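Long-range contacts in aromatic amino acid exporter YddG (Starkeya novella, PDB 5I20), which exports a broad range of amino acids, among them L-threonine, L-methionine, L-lysine and L-glutamate, across the bacterial inner membrane: residues A[77-82]-A[158-163]; A[18-22]-A[250-255]; A[29-34]-A[200-205]. One frame throughout, in Å; residues are numbered along the deposited sequence.

Interaction 1: A[77-82]-A[158-163]. With OLC ((2R)-2,3-dihydroxypropyl (9Z)-octadec-9-enoate), chain G.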
loop_
_atom_site.group_PDB
_atom_site.type_symbol
_atom_site.label_atom_id
_atom_site.label_comp_id
_atom_site.label_asym_id
_atom_site.label_seq_id
_atom_site.Cartn_x
_atom_site.Cartn_y
_atom_site.Cartn_z
ATOM N N GLY A 77 10.805 -6.218 -1.379
ATOM C CA GLY A 77 11.527 -5.420 -0.405
ATOM C C GLY A 77 10.677 -4.903 0.743
ATOM O O GLY A 77 10.976 -5.165 1.905
ATOM N N TYR A 78 9.613 -4.173 0.428
ATOM C CA TYR A 78 8.815 -3.546 1.475
ATOM C C TYR A 78 8.022 -4.595 2.254
ATOM O O TYR A 78 7.704 -4.394 3.424
ATOM C CB TYR A 78 7.887 -2.472 0.884
ATOM C CG TYR A 78 6.551 -2.970 0.385
ATOM C CD1 TYR A 78 6.406 -3.447 -0.911
ATOM C CD2 TYR A 78 5.428 -2.939 1.202
ATOM C CE1 TYR A 78 5.186 -3.894 -1.373
ATOM C CE2 TYR A 78 4.207 -3.388 0.751
ATOM C CZ TYR A 78 4.089 -3.860 -0.538
ATOM O OH TYR A 78 2.872 -4.307 -0.993
ATOM N N HIS A 79 7.726 -5.719 1.606
ATOM C CA HIS A 79 7.087 -6.853 2.274
ATOM C C HIS A 79 7.987 -7.484 3.337
ATOM O O HIS A 79 7.553 -7.736 4.459
ATOM C CB HIS A 79 6.692 -7.919 1.254
ATOM C CG HIS A 79 5.260 -7.852 0.831
ATOM N ND1 HIS A 79 4.836 -7.102 -0.245
ATOM C CD2 HIS A 79 4.153 -8.445 1.337
ATOM C CE1 HIS A 79 3.528 -7.234 -0.381
ATOM N NE2 HIS A 79 3.090 -8.046 0.564
ATOM N N PHE A 80 9.236 -7.745 2.967
ATOM C CA PHE A 80 10.195 -8.398 3.854
ATOM C C PHE A 80 10.481 -7.570 5.103
ATOM O O PHE A 80 10.567 -8.107 6.206
ATOM C CB PHE A 80 11.500 -8.676 3.103
ATOM C CG PHE A 80 12.588 -9.263 3.960
ATOM C CD1 PHE A 80 12.631 -10.624 4.207
ATOM C CD2 PHE A 80 13.575 -8.456 4.507
ATOM C CE1 PHE A 80 13.633 -11.171 4.991
ATOM C CE2 PHE A 80 14.578 -8.995 5.290
ATOM C CZ PHE A 80 14.608 -10.354 5.533
ATOM N N PHE A 81 10.635 -6.262 4.922
ATOM C CA PHE A 81 10.985 -5.381 6.031
ATOM C C PHE A 81 9.787 -5.095 6.928
ATOM O O PHE A 81 9.944 -4.852 8.123
ATOM C CB PHE A 81 11.582 -4.073 5.509
ATOM C CG PHE A 81 13.032 -4.183 5.133
ATOM C CD1 PHE A 81 14.019 -4.122 6.104
ATOM C CD2 PHE A 81 13.409 -4.360 3.812
ATOM C CE1 PHE A 81 15.352 -4.228 5.762
ATOM C CE2 PHE A 81 14.741 -4.466 3.465
ATOM C CZ PHE A 81 15.713 -4.399 4.439
ATOM N N TYR A 82 8.589 -5.132 6.360
ATOM C CA TYR A 82 7.396 -4.921 7.163
ATOM C C TYR A 82 7.100 -6.151 8.019
ATOM O O TYR A 82 6.656 -6.030 9.162
ATOM C CB TYR A 82 6.195 -4.580 6.285
ATOM C CG TYR A 82 4.994 -4.154 7.091
ATOM C CD1 TYR A 82 5.044 -3.021 7.894
ATOM C CD2 TYR A 82 3.815 -4.885 7.060
ATOM C CE1 TYR A 82 3.952 -2.627 8.642
ATOM C CE2 TYR A 82 2.716 -4.498 7.802
ATOM C CZ TYR A 82 2.791 -3.369 8.592
ATOM O OH TYR A 82 1.700 -2.982 9.333
ATOM N N ALA A 158 12.062 1.360 6.843
ATOM C CA ALA A 158 12.659 0.845 5.611
ATOM C C ALA A 158 11.569 0.441 4.630
ATOM O O ALA A 158 11.660 0.702 3.431
ATOM C CB ALA A 158 13.574 -0.340 5.910
ATOM N N CYS A 159 10.540 -0.207 5.164
ATOM C CA CYS A 159 9.359 -0.596 4.407
ATOM C C CYS A 159 8.706 0.606 3.733
ATOM O O CYS A 159 8.373 0.564 2.547
ATOM C CB CYS A 159 8.364 -1.295 5.340
ATOM S SG CYS A 159 6.678 -1.376 4.742
ATOM N N ALA A 160 8.536 1.679 4.498
ATOM C CA ALA A 160 7.903 2.897 4.001
ATOM C C ALA A 160 8.694 3.526 2.859
ATOM O O ALA A 160 8.116 3.953 1.857
ATOM C CB ALA A 160 7.728 3.902 5.134
ATOM N N VAL A 161 10.014 3.580 3.014
ATOM C CA VAL A 161 10.887 4.189 2.014
ATOM C C VAL A 161 10.932 3.372 0.724
ATOM O O VAL A 161 10.849 3.924 -0.373
ATOM C CB VAL A 161 12.323 4.357 2.551
ATOM C CG1 VAL A 161 13.255 4.849 1.451
ATOM C CG2 VAL A 161 12.339 5.308 3.730
ATOM N N ILE A 162 11.064 2.056 0.863
ATOM C CA ILE A 162 11.147 1.171 -0.293
ATOM C C ILE A 162 9.870 1.237 -1.132
ATOM O O ILE A 162 9.925 1.343 -2.359
ATOM C CB ILE A 162 11.422 -0.284 0.139
ATOM C CG1 ILE A 162 12.835 -0.396 0.715
ATOM C CG2 ILE A 162 11.268 -1.239 -1.032
ATOM C CD1 ILE A 162 13.155 -1.752 1.309
ATOM N N TRP A 163 8.721 1.196 -0.467
ATOM C CA TRP A 163 7.441 1.296 -1.161
ATOM C C TRP A 163 7.246 2.676 -1.789
ATOM O O TRP A 163 6.726 2.792 -2.900
ATOM C CB TRP A 163 6.286 0.989 -0.205
ATOM C CG TRP A 163 4.942 1.259 -0.809
ATOM C CD1 TRP A 163 4.105 2.296 -0.518
ATOM C CD2 TRP A 163 4.286 0.488 -1.824
ATOM N NE1 TRP A 163 2.965 2.214 -1.280
ATOM C CE2 TRP A 163 3.051 1.113 -2.091
ATOM C CE3 TRP A 163 4.621 -0.672 -2.529
ATOM C CZ2 TRP A 163 2.152 0.618 -3.035
ATOM C CZ3 TRP A 163 3.727 -1.164 -3.462
ATOM C CH2 TRP A 163 2.506 -0.520 -3.708
HETATM C C10 OLC G . 0.893 -0.207 0.583
HETATM C C9 OLC G . 0.049 -1.118 -0.238
HETATM C C11 OLC G . 2.096 -0.753 1.269
HETATM C C8 OLC G . 0.398 -2.562 -0.347
HETATM C C16 OLC G . 0.712 -0.985 6.126
HETATM C C12 OLC G . 2.361 0.021 2.516
HETATM C C7 OLC G . -0.473 -3.378 0.547
HETATM C C15 OLC G . 2.003 -1.510 5.593
HETATM C C13 OLC G . 3.069 -0.850 3.498
HETATM C C6 OLC G . -0.138 -4.824 0.390
HETATM C C14 OLC G . 2.739 -0.421 4.886
HETATM C C5 OLC G . 0.275 -5.389 1.706
HETATM C C4 OLC G . 0.220 -6.880 1.660
HETATM C C3 OLC G . 0.436 -7.435 3.028
HETATM C C2 OLC G . 0.177 -8.903 3.017
#

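Interaction 2: A[18-22]-A[250-255]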
loop_
_atom_site.group_PDB
_atom_site.type_symbol
_atom_site.label_atom_id
_atom_site.label_comp_id
_atom_site.label_asym_id
_atom_site.label_seq_id
_atom_site.Cartn_x
_atom_site.Cartn_y
_atom_site.Cartn_z
ATOM N N SER A 18 -7.843 -0.663 1.504
ATOM C CA SER A 18 -8.657 -0.341 2.671
ATOM C C SER A 18 -9.366 -1.577 3.230
ATOM O O SER A 18 -9.773 -1.588 4.394
ATOM C CB SER A 18 -9.693 0.736 2.325
ATOM O OG SER A 18 -9.074 1.914 1.836
ATOM N N THR A 19 -9.516 -2.612 2.403
ATOM C CA THR A 19 -10.239 -3.818 2.816
ATOM C C THR A 19 -9.344 -4.855 3.503
ATOM O O THR A 19 -9.823 -5.911 3.914
ATOM C CB THR A 19 -10.935 -4.509 1.614
ATOM O OG1 THR A 19 -9.951 -5.117 0.764
ATOM C CG2 THR A 19 -11.759 -3.513 0.811
ATOM N N LEU A 20 -8.055 -4.551 3.625
ATOM C CA LEU A 20 -7.080 -5.490 4.183
ATOM C C LEU A 20 -7.408 -5.957 5.597
ATOM O O LEU A 20 -7.355 -7.153 5.891
ATOM C CB LEU A 20 -5.684 -4.866 4.174
ATOM C CG LEU A 20 -4.973 -4.842 2.823
ATOM C CD1 LEU A 20 -3.617 -4.164 2.937
ATOM C CD2 LEU A 20 -4.831 -6.254 2.285
ATOM N N ALA A 21 -7.741 -5.010 6.471
ATOM C CA ALA A 21 -8.015 -5.318 7.873
ATOM C C ALA A 21 -9.240 -6.219 8.025
ATOM O O ALA A 21 -9.374 -6.934 9.015
ATOM C CB ALA A 21 -8.202 -4.037 8.668
ATOM N N LEU A 22 -10.127 -6.181 7.038
ATOM C CA LEU A 22 -11.347 -6.976 7.068
ATOM C C LEU A 22 -11.048 -8.459 6.857
ATOM O O LEU A 22 -11.699 -9.321 7.445
ATOM C CB LEU A 22 -12.328 -6.480 6.004
ATOM C CG LEU A 22 -13.774 -6.221 6.436
ATOM C CD1 LEU A 22 -14.612 -5.781 5.244
ATOM C CD2 LEU A 22 -14.384 -7.445 7.100
ATOM N N LEU A 250 -10.911 4.701 5.713
ATOM C CA LEU A 250 -11.858 3.826 5.042
ATOM C C LEU A 250 -11.810 2.427 5.649
ATOM O O LEU A 250 -12.835 1.759 5.766
ATOM C CB LEU A 250 -11.572 3.774 3.539
ATOM C CG LEU A 250 -11.946 5.034 2.751
ATOM C CD1 LEU A 250 -11.446 4.949 1.321
ATOM C CD2 LEU A 250 -13.454 5.258 2.775
ATOM N N SER A 251 -10.614 1.996 6.045
ATOM C CA SER A 251 -10.436 0.690 6.671
ATOM C C SER A 251 -11.246 0.587 7.959
ATOM O O SER A 251 -11.956 -0.393 8.183
ATOM C CB SER A 251 -8.955 0.428 6.957
ATOM O OG SER A 251 -8.749 -0.864 7.500
ATOM N N THR A 252 -11.145 1.614 8.796
ATOM C CA THR A 252 -11.881 1.654 10.053
ATOM C C THR A 252 -13.386 1.751 9.812
ATOM O O THR A 252 -14.173 1.115 10.515
ATOM C CB THR A 252 -11.429 2.836 10.927
ATOM O OG1 THR A 252 -10.010 2.769 11.120
ATOM C CG2 THR A 252 -12.125 2.800 12.278
ATOM N N LEU A 253 -13.782 2.543 8.820
ATOM C CA LEU A 253 -15.192 2.655 8.449
ATOM C C LEU A 253 -15.769 1.301 8.033
ATOM O O LEU A 253 -16.933 1.008 8.305
ATOM C CB LEU A 253 -15.381 3.671 7.318
ATOM C CG LEU A 253 -15.240 5.160 7.654
ATOM C CD1 LEU A 253 -15.298 6.007 6.389
ATOM C CD2 LEU A 253 -16.319 5.592 8.630
ATOM N N LEU A 254 -14.956 0.479 7.376
ATOM C CA LEU A 254 -15.401 -0.843 6.945
ATOM C C LEU A 254 -15.655 -1.748 8.139
ATOM O O LEU A 254 -16.667 -2.445 8.195
ATOM C CB LEU A 254 -14.377 -1.487 6.010
ATOM C CG LEU A 254 -14.432 -1.069 4.541
ATOM C CD1 LEU A 254 -13.325 -1.754 3.752
ATOM C CD2 LEU A 254 -15.796 -1.392 3.948
ATOM N N LEU A 255 -14.727 -1.730 9.091
ATOM C CA LEU A 255 -14.849 -2.525 10.307
ATOM C C LEU A 255 -16.058 -2.102 11.139
ATOM O O LEU A 255 -16.737 -2.947 11.725
ATOM C CB LEU A 255 -13.574 -2.417 11.144
ATOM C CG LEU A 255 -12.290 -2.924 10.486
ATOM C CD1 LEU A 255 -11.110 -2.757 11.426
ATOM C CD2 LEU A 255 -12.444 -4.378 10.065
#

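Interaction 3: A[29-34]-A[200-205]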
loop_
_atom_site.group_PDB
_atom_site.type_symbol
_atom_site.label_atom_id
_atom_site.label_comp_id
_atom_site.label_asym_id
_atom_site.label_seq_id
_atom_site.Cartn_x
_atom_site.Cartn_y
_atom_site.Cartn_z
ATOM N N ALA A 29 -4.034 -18.128 11.728
ATOM C CA ALA A 29 -2.651 -18.276 12.161
ATOM C C ALA A 29 -1.720 -18.499 10.976
ATOM O O ALA A 29 -0.594 -18.970 11.145
ATOM C CB ALA A 29 -2.530 -19.420 13.153
ATOM N N VAL A 30 -2.192 -18.165 9.779
ATOM C CA VAL A 30 -1.376 -18.303 8.579
ATOM C C VAL A 30 -0.293 -17.231 8.540
ATOM O O VAL A 30 -0.595 -16.038 8.499
ATOM C CB VAL A 30 -2.220 -18.211 7.296
ATOM C CG1 VAL A 30 -1.319 -18.266 6.069
ATOM C CG2 VAL A 30 -3.261 -19.323 7.261
ATOM N N PRO A 31 0.976 -17.663 8.551
ATOM C CA PRO A 31 2.149 -16.781 8.587
ATOM C C PRO A 31 2.292 -15.927 7.321
ATOM O O PRO A 31 1.838 -16.343 6.254
ATOM C CB PRO A 31 3.313 -17.764 8.731
ATOM C CG PRO A 31 2.808 -19.046 8.171
ATOM C CD PRO A 31 1.353 -19.087 8.515
ATOM N N PRO A 32 2.927 -14.747 7.440
ATOM C CA PRO A 32 2.929 -13.716 6.391
ATOM C C PRO A 32 3.556 -14.117 5.052
ATOM O O PRO A 32 2.999 -13.775 4.008
ATOM C CB PRO A 32 3.740 -12.579 7.028
ATOM C CG PRO A 32 4.584 -13.243 8.056
ATOM C CD PRO A 32 3.720 -14.331 8.611
ATOM N N PHE A 33 4.692 -14.806 5.075
ATOM C CA PHE A 33 5.397 -15.125 3.836
ATOM C C PHE A 33 4.650 -16.143 2.984
ATOM O O PHE A 33 4.589 -16.010 1.760
ATOM C CB PHE A 33 6.809 -15.630 4.134
ATOM C CG PHE A 33 7.818 -14.534 4.286
ATOM C CD1 PHE A 33 8.121 -13.705 3.216
ATOM C CD2 PHE A 33 8.468 -14.331 5.492
ATOM C CE1 PHE A 33 9.049 -12.692 3.347
ATOM C CE2 PHE A 33 9.401 -13.318 5.629
ATOM C CZ PHE A 33 9.691 -12.499 4.555
ATOM N N LEU A 34 4.091 -17.162 3.628
ATOM C CA LEU A 34 3.276 -18.141 2.922
ATOM C C LEU A 34 2.029 -17.473 2.360
ATOM O O LEU A 34 1.613 -17.759 1.239
ATOM C CB LEU A 34 2.882 -19.295 3.842
ATOM C CG LEU A 34 2.075 -20.409 3.169
ATOM C CD1 LEU A 34 2.907 -21.092 2.091
ATOM C CD2 LEU A 34 1.577 -21.416 4.190
ATOM N N GLU A 200 9.637 -20.073 8.332
ATOM C CA GLU A 200 8.211 -20.089 8.650
ATOM C C GLU A 200 7.690 -21.418 9.194
ATOM O O GLU A 200 8.128 -22.490 8.770
ATOM C CB GLU A 200 7.405 -19.713 7.406
ATOM C CG GLU A 200 6.344 -18.668 7.621
ATOM C CD GLU A 200 6.859 -17.249 7.477
ATOM O OE1 GLU A 200 8.091 -17.052 7.534
ATOM O OE2 GLU A 200 6.029 -16.331 7.299
ATOM N N PRO A 201 6.746 -21.344 10.146
ATOM C CA PRO A 201 5.984 -22.515 10.590
ATOM C C PRO A 201 4.966 -22.922 9.530
ATOM O O PRO A 201 4.292 -22.057 8.968
ATOM C CB PRO A 201 5.296 -22.024 11.866
ATOM C CG PRO A 201 5.177 -20.550 11.679
ATOM C CD PRO A 201 6.409 -20.138 10.924
ATOM N N SER A 202 4.860 -24.218 9.263
ATOM C CA SER A 202 4.008 -24.713 8.187
ATOM C C SER A 202 2.528 -24.732 8.565
ATOM O O SER A 202 1.961 -25.788 8.834
ATOM C CB SER A 202 4.458 -26.115 7.772
ATOM O OG SER A 202 3.671 -26.613 6.704
ATOM N N VAL A 203 1.906 -23.558 8.577
ATOM C CA VAL A 203 0.477 -23.459 8.850
ATOM C C VAL A 203 -0.266 -22.995 7.599
ATOM O O VAL A 203 -0.211 -21.821 7.227
ATOM C CB VAL A 203 0.181 -22.494 10.015
ATOM C CG1 VAL A 203 -1.317 -22.410 10.273
ATOM C CG2 VAL A 203 0.914 -22.945 11.269
ATOM N N TRP A 204 -0.955 -23.929 6.951
ATOM C CA TRP A 204 -1.670 -23.646 5.714
ATOM C C TRP A 204 -3.113 -23.231 5.986
ATOM O O TRP A 204 -3.669 -23.569 7.029
ATOM C CB TRP A 204 -1.627 -24.869 4.795
ATOM C CG TRP A 204 -0.315 -25.027 4.084
ATOM C CD1 TRP A 204 0.856 -25.481 4.615
ATOM C CD2 TRP A 204 -0.045 -24.731 2.708
ATOM N NE1 TRP A 204 1.840 -25.485 3.656
ATOM C CE2 TRP A 204 1.313 -25.030 2.476
ATOM C CE3 TRP A 204 -0.818 -24.243 1.650
ATOM C CZ2 TRP A 204 1.914 -24.856 1.231
ATOM C CZ3 TRP A 204 -0.220 -24.070 0.414
ATOM C CH2 TRP A 204 1.132 -24.377 0.215
ATOM N N PRO A 205 -3.718 -22.477 5.053
ATOM C CA PRO A 205 -5.127 -22.086 5.182
ATOM C C PRO A 205 -6.053 -23.294 5.240
ATOM O O PRO A 205 -5.874 -24.237 4.470
ATOM C CB PRO A 205 -5.384 -21.267 3.914
ATOM C CG PRO A 205 -4.045 -20.761 3.511
ATOM C CD PRO A 205 -3.075 -21.842 3.888
#

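Interaction 1: A[77-82]-A[158-163]
Y78 and W163 lie side by side and point the same way. CE3, on the six-membered ring of the W163 indole, sits over one face of the Y78 ring and comes 3.5 Å from CE1 of Y78, with the two planes turned 50° apart. Y78 gets there by placing CG between its backbone N and carbonyl carbon (chi1 87°). The sulfur of C159 comes to the edge of the same ring, near its plane, and packs 3.6 Å from CB of Y82. On the other flank F81 takes the methyl of A158 over one face in a CH-pi contact, CB of A158 lying 3.8 Å from CD1 of F81, while CD1 of I162 reaches CD2 of F81 at 3.6 Å. These layers fill the seam between segments 77-82 and 158-163 of transmembrane helices 65-88 and 150-169; the segment axes are antiparallel at 172° and approach to 8.0 Å, in a basket-shaped transporter built of inverted repeats. A monoolein chain runs past Y78, Y82, H79 and W163: C10 rests over one face of the W163 indole, C15 over the Y82 ring 3.6 Å from its CZ, and C4 near NE2 of H79. With an alanine in place of W163, one face of Y78 would probably lose its cover and the lipid chain one wall, leaving the phenol freer to turn. Further out, W228 stacks on the indole and W101 meets it edge to face. ND1 of H79 is hydrogen-bonded to the L75 carbonyl, and F40 and F83 meet the imidazole.

Interaction 2: A[18-22]-A[250-255]
S18 and L254 bury the most surface here. The backbones come closest at S18 and S251, whose CA atoms are 4.5 Å apart, a distance that two small residues permit. The carbonyl O of S18 is the centre of the contact: CA of S251 approaches it at 3.3 Å as a CA-H...O contact with 135° at the hydrogen, and the OG of S251 gives it a weak hydrogen bond. One residue therefore meets this oxygen twice, by its backbone and by its hydroxyl; OG of S251 also lies 3.4 Å from CB of A21. The hydroxyl of S18 itself, OG, is bonded back to the carbonyl of I14 and rests 3.5 Å from CB of L250, so a hydroxyl already paired with the preceding turn lies against an apolar side chain. L254 extends from helix 246-258 with CG anti to its carbonyl carbon (chi1 -82°), which brings CD1 to 3.6 Å from O of S18 and to 3.8 Å from CG2 of T19. A turn further on, L22 and L255 continue the apolar seam, CG of L22 lying 4.3 Å from CD2 of L255, and F260, in the loop after helix 246-258, touches L22. Contact through small residues, with CA-H...O approach to a carbonyl, is a familiar way of bringing membrane helices close; here it joins the first transmembrane span, at residues 18-22, to helix 246-258 of the ninth within the inverted-repeat fold of a DMT-superfamily transporter.

Interaction 3: A[29-34]-A[200-205]
V30 and V203 mark the closest backbone approach, CA to CA 5.5 Å, where the loop 200-205 passes the turn that leads into helix 32-53. At the start of the loop, E200, just after helix 181-199, turns its carboxylate onto the start of the other helix: OE2 accepts the backbone N-H of F33 at 3.0 Å and 158°, with the donor above the carboxylate plane. P31 occupies the N-cap position and, being a proline, has no side-chain acceptor to offer, so E200 supplies one from another loop; its negative charge probably also suits the positive end of the helix. Methylenes pack alongside, CG of E200 lying 3.4 Å from CB of P31, and OE1 sits at the edge of the F33 ring, 3.4 Å from CD2. The contact joins a periplasmic loop, 200-205, to the turn before helix 32-53 and its first residues, beside the C-terminal end of helix 181-199. S202 centres an inverse gamma turn, closed by V203 N to P201 O, after which V203 packs CG1 3.6 Å from the carbonyl O of A29. L34, with CG anti to the backbone N (chi1 -177°), sends CD2 squarely over the five-membered ring of W204, 3.9 Å from its centroid and 5° off the normal, a CH-pi contact. P205 closes the row against CG2 of V30, and it also touches W210 and V213 of helix 209-221.

In the fold
All three contacts join a segment of the first EamA-like region to one of the second, so each ties distant parts of the chain together. Interaction 2 closes the longest loop, and interactions 3 and 1 are nested inside it, with 1 also inside 3. Their centres lie 20 to 23 Å apart. Interactions 1 and 3 touch through successive helices 65-88 and 32-53, where F80 CD1 packs 3.5 Å from F33 CZ, whereas interaction 2 lies on the opposite side of the chain's centre from interaction 1. Interactions 1 and 2 join spans within the membrane; interaction 3 lies at the periplasmic border, in a basket-shaped fold built around a central substrate cavity.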